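Local coordinates for protein importin subunit beta-1 (Saccharomyces cerevisiae, PDB 5OWU) that carries proteins into the nucleus as the beta subunit of importin, pairing with importin alpha, which reads the classical localization signal on cargo, at residues Asp207-Ile212 with Cys249-Leu254; Tyr255-Lys260 with Gln313-Ala318. All blocks are in the same frame, centred on the assembly; numbering follows the deposited sequence.

Contact 1 (Asp207-Ile212 with Cys249-Leu254); sequences DSLIFI and CKIMSL
L209 is the main bump: its CD1 drops into a hollow on helix 238-255 walled by K250 and I251, lying 3.6 Å from K250 CB and 3.6 Å from I251 CG1. The aliphatic chain of K250 runs past the leucine in the opposite direction, bringing K250 CD within 3.7 Å of L209 CD1, so the lysine lines the hollow with methylenes. L209 CD2 leans on the same isoleucine branch, and the two side chains cross at about a right angle. One turn further along, the fit is reversed. L254 CD1 enters the notch between two neighbouring side chains, 3.8 Å from L209 CB and 3.6 Å from I210 CG1. The lysine stays extended to CE and then bends at its last torsion (chi4 -57°), which leaves NZ 4.2 Å from I210 CD1. Methyls and methylenes make nearly all of these contacts, the lysine's charged end lying at the border, and they join the turn ending HEAT 5 to helix 238-255 of HEAT 6. Around it, helix 149-165 backs D207, S208 and F211 through C163, helix 219-233 reaches I212 with L225 and I251 with M226, and helix 280-306 packs against C249 and M252.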
# COMPACT_ATOMS: atom_id res chain seq x y z
N ASP A 207 -14.62 12.15 -9.74
CA ASP A 207 -14.20 11.11 -10.67
C ASP A 207 -13.58 11.70 -11.94
O ASP A 207 -12.71 11.07 -12.56
CB ASP A 207 -15.38 10.21 -11.07
CG ASP A 207 -15.85 9.33 -9.94
OD1 ASP A 207 -15.05 8.99 -9.05
OD2 ASP A 207 -17.05 8.96 -9.94
N SER A 208 -14.03 12.88 -12.35
CA SER A 208 -13.64 13.45 -13.63
C SER A 208 -12.32 14.20 -13.57
O SER A 208 -11.75 14.50 -14.63
CB SER A 208 -14.71 14.42 -14.12
OG SER A 208 -14.59 15.66 -13.44
N LEU A 209 -11.84 14.54 -12.37
CA LEU A 209 -10.74 15.51 -12.25
C LEU A 209 -9.53 15.17 -13.11
O LEU A 209 -8.87 16.07 -13.64
CB LEU A 209 -10.34 15.64 -10.78
CG LEU A 209 -11.41 16.32 -9.93
CD1 LEU A 209 -10.96 16.39 -8.49
CD2 LEU A 209 -11.76 17.72 -10.43
N ILE A 210 -9.19 13.89 -13.26
CA ILE A 210 -7.98 13.56 -14.00
C ILE A 210 -8.11 13.83 -15.49
O ILE A 210 -7.09 13.82 -16.20
CB ILE A 210 -7.57 12.09 -13.73
CG1 ILE A 210 -7.13 11.96 -12.26
CG2 ILE A 210 -6.44 11.64 -14.64
CD1 ILE A 210 -6.50 10.64 -11.87
N PHE A 211 -9.31 14.13 -15.98
CA PHE A 211 -9.53 14.34 -17.41
C PHE A 211 -9.76 15.79 -17.79
O PHE A 211 -10.10 16.07 -18.94
CB PHE A 211 -10.71 13.49 -17.88
CG PHE A 211 -10.50 12.03 -17.68
CD1 PHE A 211 -9.67 11.32 -18.53
CD2 PHE A 211 -11.12 11.36 -16.64
CE1 PHE A 211 -9.47 9.97 -18.35
CE2 PHE A 211 -10.92 10.01 -16.46
CZ PHE A 211 -10.09 9.31 -17.32
N ILE A 212 -9.57 16.74 -16.86
CA ILE A 212 -9.92 18.12 -17.13
C ILE A 212 -8.71 19.04 -17.05
O ILE A 212 -8.85 20.23 -16.82
CB ILE A 212 -11.05 18.59 -16.18
CG1 ILE A 212 -10.56 18.70 -14.73
CG2 ILE A 212 -12.23 17.62 -16.24
CD1 ILE A 212 -11.55 19.39 -13.81
N CYS A 249 -10.16 18.26 -1.85
CA CYS A 249 -8.91 17.58 -1.53
C CYS A 249 -8.29 16.98 -2.77
O CYS A 249 -7.07 17.10 -2.99
CB CYS A 249 -9.16 16.49 -0.48
SG CYS A 249 -9.59 17.13 1.16
N LYS A 250 -9.10 16.34 -3.61
CA LYS A 250 -8.56 15.75 -4.83
C LYS A 250 -8.00 16.83 -5.76
O LYS A 250 -6.95 16.64 -6.38
CB LYS A 250 -9.64 14.94 -5.53
CG LYS A 250 -9.13 13.61 -6.07
CD LYS A 250 -9.95 13.09 -7.25
CE LYS A 250 -9.44 11.75 -7.74
NZ LYS A 250 -7.99 11.82 -8.13
N ILE A 251 -8.69 17.97 -5.85
CA ILE A 251 -8.19 19.08 -6.66
C ILE A 251 -6.87 19.58 -6.12
O ILE A 251 -5.97 19.94 -6.88
CB ILE A 251 -9.23 20.21 -6.72
CG1 ILE A 251 -10.43 19.78 -7.56
CG2 ILE A 251 -8.60 21.48 -7.31
CD1 ILE A 251 -11.65 20.68 -7.41
N MET A 252 -6.74 19.69 -4.80
CA MET A 252 -5.48 20.15 -4.23
C MET A 252 -4.35 19.18 -4.59
O MET A 252 -3.26 19.61 -5.00
CB MET A 252 -5.61 20.30 -2.71
CG MET A 252 -4.32 20.66 -1.97
SD MET A 252 -3.73 22.33 -2.29
CE MET A 252 -5.10 23.31 -1.65
N SER A 253 -4.62 17.88 -4.47
CA SER A 253 -3.59 16.89 -4.77
C SER A 253 -3.19 16.92 -6.25
O SER A 253 -2.01 16.82 -6.58
CB SER A 253 -4.07 15.50 -4.37
OG SER A 253 -3.09 14.53 -4.69
N LEU A 254 -4.16 17.07 -7.16
CA LEU A 254 -3.88 16.98 -8.59
C LEU A 254 -3.43 18.30 -9.21
O LEU A 254 -2.61 18.31 -10.13
CB LEU A 254 -5.12 16.49 -9.34
CG LEU A 254 -5.47 15.01 -9.21
CD1 LEU A 254 -6.76 14.74 -9.96
CD2 LEU A 254 -4.34 14.15 -9.75

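Contact 2 (Tyr255-Lys260 with Gln313-Ala318); sequences YYTFMK and QSYNFA
Y256 OH and Y315 OH each bond to backbone across this junction of HEAT repeats, where the link from HEAT 6 to HEAT 7 meets the turn leading into HEAT 8 through an aromatic cluster completed by F317. Y315 N donates to Y256 OH at 2.9 Å (151° at the hydrogen), approaching in the plane of the Y256 ring. At the other end of Y315, its OH donates to T257 O at 2.8 Å, somewhat tilted from the carbonyl plane. The two tyrosine rings are nearly parallel but slid apart, centroids 5.5 Å from each other, so they barely overlap. K260 lays CB over the centre of one Y315 face, a CH-pi contact 4.1 Å from the centroid. T257 O would probably lose this donor, and K260 CB the ring it rests on, were an alanine to replace Y315. F317 meets Y256 obliquely and turns its edge to the backbone, with F317 CZ 3.6 Å from K260 CA. With CG of Y256 anti to the backbone N (chi1 -179°), the phenol also reaches E297 of helix 280-306, whose OE2 is hydrogen-bonded to both Y256 OH and F317 N. F317 also packs edge-to-face on an aromatic side chain of another protein's chain. Finally, an ST turn shapes the approach to helix 317-332: S314 OG accepts N316 N at 3.1 Å, 148° at the hydrogen.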
# COMPACT_ATOMS: atom_id res chain seq x y z
N TYR A 255 -3.97 19.41 -8.74
CA TYR A 255 -3.75 20.73 -9.32
C TYR A 255 -3.23 21.70 -8.28
O TYR A 255 -3.57 22.88 -8.30
CB TYR A 255 -5.04 21.25 -9.96
CG TYR A 255 -5.56 20.34 -11.05
CD1 TYR A 255 -4.90 20.27 -12.27
CD2 TYR A 255 -6.69 19.56 -10.86
CE1 TYR A 255 -5.36 19.44 -13.28
CE2 TYR A 255 -7.16 18.72 -11.87
CZ TYR A 255 -6.48 18.67 -13.08
OH TYR A 255 -6.92 17.85 -14.09
N TYR A 256 -2.41 21.20 -7.34
CA TYR A 256 -1.73 22.05 -6.37
C TYR A 256 -1.21 23.33 -7.02
O TYR A 256 -1.40 24.42 -6.47
CB TYR A 256 -0.57 21.28 -5.72
CG TYR A 256 0.18 22.06 -4.66
CD1 TYR A 256 -0.22 22.05 -3.33
CD2 TYR A 256 1.30 22.82 -5.00
CE1 TYR A 256 0.47 22.78 -2.36
CE2 TYR A 256 1.99 23.54 -4.04
CZ TYR A 256 1.58 23.52 -2.73
OH TYR A 256 2.29 24.25 -1.79
N THR A 257 -0.58 23.21 -8.19
CA THR A 257 0.11 24.34 -8.79
C THR A 257 -0.81 25.53 -9.04
O THR A 257 -0.32 26.66 -9.19
CB THR A 257 0.78 23.92 -10.11
OG1 THR A 257 1.66 24.95 -10.56
CG2 THR A 257 -0.26 23.63 -11.19
N PHE A 258 -2.12 25.32 -9.10
CA PHE A 258 -3.09 26.38 -9.38
C PHE A 258 -3.82 26.88 -8.14
O PHE A 258 -4.73 27.70 -8.27
CB PHE A 258 -4.12 25.89 -10.40
CG PHE A 258 -3.55 25.53 -11.74
CD1 PHE A 258 -3.02 26.50 -12.57
CD2 PHE A 258 -3.58 24.21 -12.18
CE1 PHE A 258 -2.51 26.16 -13.82
CE2 PHE A 258 -3.07 23.87 -13.42
CZ PHE A 258 -2.54 24.84 -14.24
N MET A 259 -3.45 26.43 -6.94
CA MET A 259 -4.28 26.69 -5.77
C MET A 259 -3.96 27.98 -5.02
O MET A 259 -4.73 28.37 -4.14
CB MET A 259 -4.18 25.52 -4.80
CG MET A 259 -4.85 24.25 -5.33
SD MET A 259 -6.63 24.43 -5.57
CE MET A 259 -6.74 24.72 -7.34
N LYS A 260 -2.84 28.65 -5.31
CA LYS A 260 -2.47 29.80 -4.48
C LYS A 260 -3.56 30.88 -4.46
O LYS A 260 -3.93 31.33 -3.37
CB LYS A 260 -1.12 30.36 -4.96
CG LYS A 260 -0.49 31.39 -4.02
CD LYS A 260 0.81 31.92 -4.60
CE LYS A 260 1.52 32.86 -3.63
NZ LYS A 260 2.59 33.64 -4.31
N GLN A 313 7.20 23.59 -7.28
CA GLN A 313 7.45 24.63 -6.28
C GLN A 313 6.38 24.56 -5.21
O GLN A 313 5.19 24.50 -5.52
CB GLN A 313 7.48 26.02 -6.92
CG GLN A 313 6.31 26.29 -7.87
CD GLN A 313 6.15 27.76 -8.22
OE1 GLN A 313 6.74 28.63 -7.58
NE2 GLN A 313 5.35 28.04 -9.25
N SER A 314 6.80 24.57 -3.95
CA SER A 314 5.85 24.67 -2.85
C SER A 314 5.48 26.13 -2.62
O SER A 314 6.33 27.02 -2.68
CB SER A 314 6.44 24.07 -1.57
OG SER A 314 5.53 24.16 -0.49
N TYR A 315 4.19 26.36 -2.37
CA TYR A 315 3.71 27.66 -1.92
C TYR A 315 3.72 27.79 -0.40
O TYR A 315 3.39 28.87 0.11
CB TYR A 315 2.29 27.90 -2.44
CG TYR A 315 2.20 27.91 -3.95
CD1 TYR A 315 2.93 28.81 -4.71
CD2 TYR A 315 1.36 27.02 -4.61
CE1 TYR A 315 2.85 28.81 -6.09
CE2 TYR A 315 1.27 27.02 -5.99
CZ TYR A 315 2.02 27.92 -6.73
OH TYR A 315 1.93 27.91 -8.10
N ASN A 316 4.07 26.73 0.33
CA ASN A 316 4.24 26.80 1.78
C ASN A 316 2.94 27.24 2.46
O ASN A 316 2.95 28.07 3.36
CB ASN A 316 5.39 27.74 2.14
CG ASN A 316 6.73 27.24 1.65
OD1 ASN A 316 7.10 26.09 1.88
ND2 ASN A 316 7.47 28.09 0.96
N PHE A 317 1.82 26.66 2.02
CA PHE A 317 0.53 26.95 2.64
C PHE A 317 0.53 26.61 4.12
O PHE A 317 0.07 27.40 4.96
CB PHE A 317 -0.57 26.15 1.94
CG PHE A 317 -0.84 26.57 0.51
CD1 PHE A 317 -0.97 27.91 0.18
CD2 PHE A 317 -0.97 25.62 -0.49
CE1 PHE A 317 -1.22 28.29 -1.13
CE2 PHE A 317 -1.22 25.99 -1.80
CZ PHE A 317 -1.35 27.34 -2.12
N ALA A 318 1.01 25.41 4.47
CA ALA A 318 0.98 24.97 5.86
C ALA A 318 1.86 25.85 6.73
O ALA A 318 1.43 26.34 7.77
CB ALA A 318 1.41 23.50 5.95

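In the fold
Contact 1 closes before contact 2 opens along the chain, and their centres lie about 15 Å apart on the same side of the chain's centre. Helix 238-255 is the common piece: it carries 249-254 in contact 1 and runs directly into 255-260, the first segment of contact 2. The two contacts also touch, since Y255 OH lies 2.7 Å from L209 O, a probable hydrogen bond, and M259 CE packs 3.7 Å from I251 CG2. Contact 1 joins the end of HEAT 5 to HEAT 6, and contact 2 sets the HEAT 6-7 link against the entry to HEAT 8, with helix 280-306 of HEAT 7 bordering both. Stacking of such repeats builds the superhelical solenoid of the importin beta family.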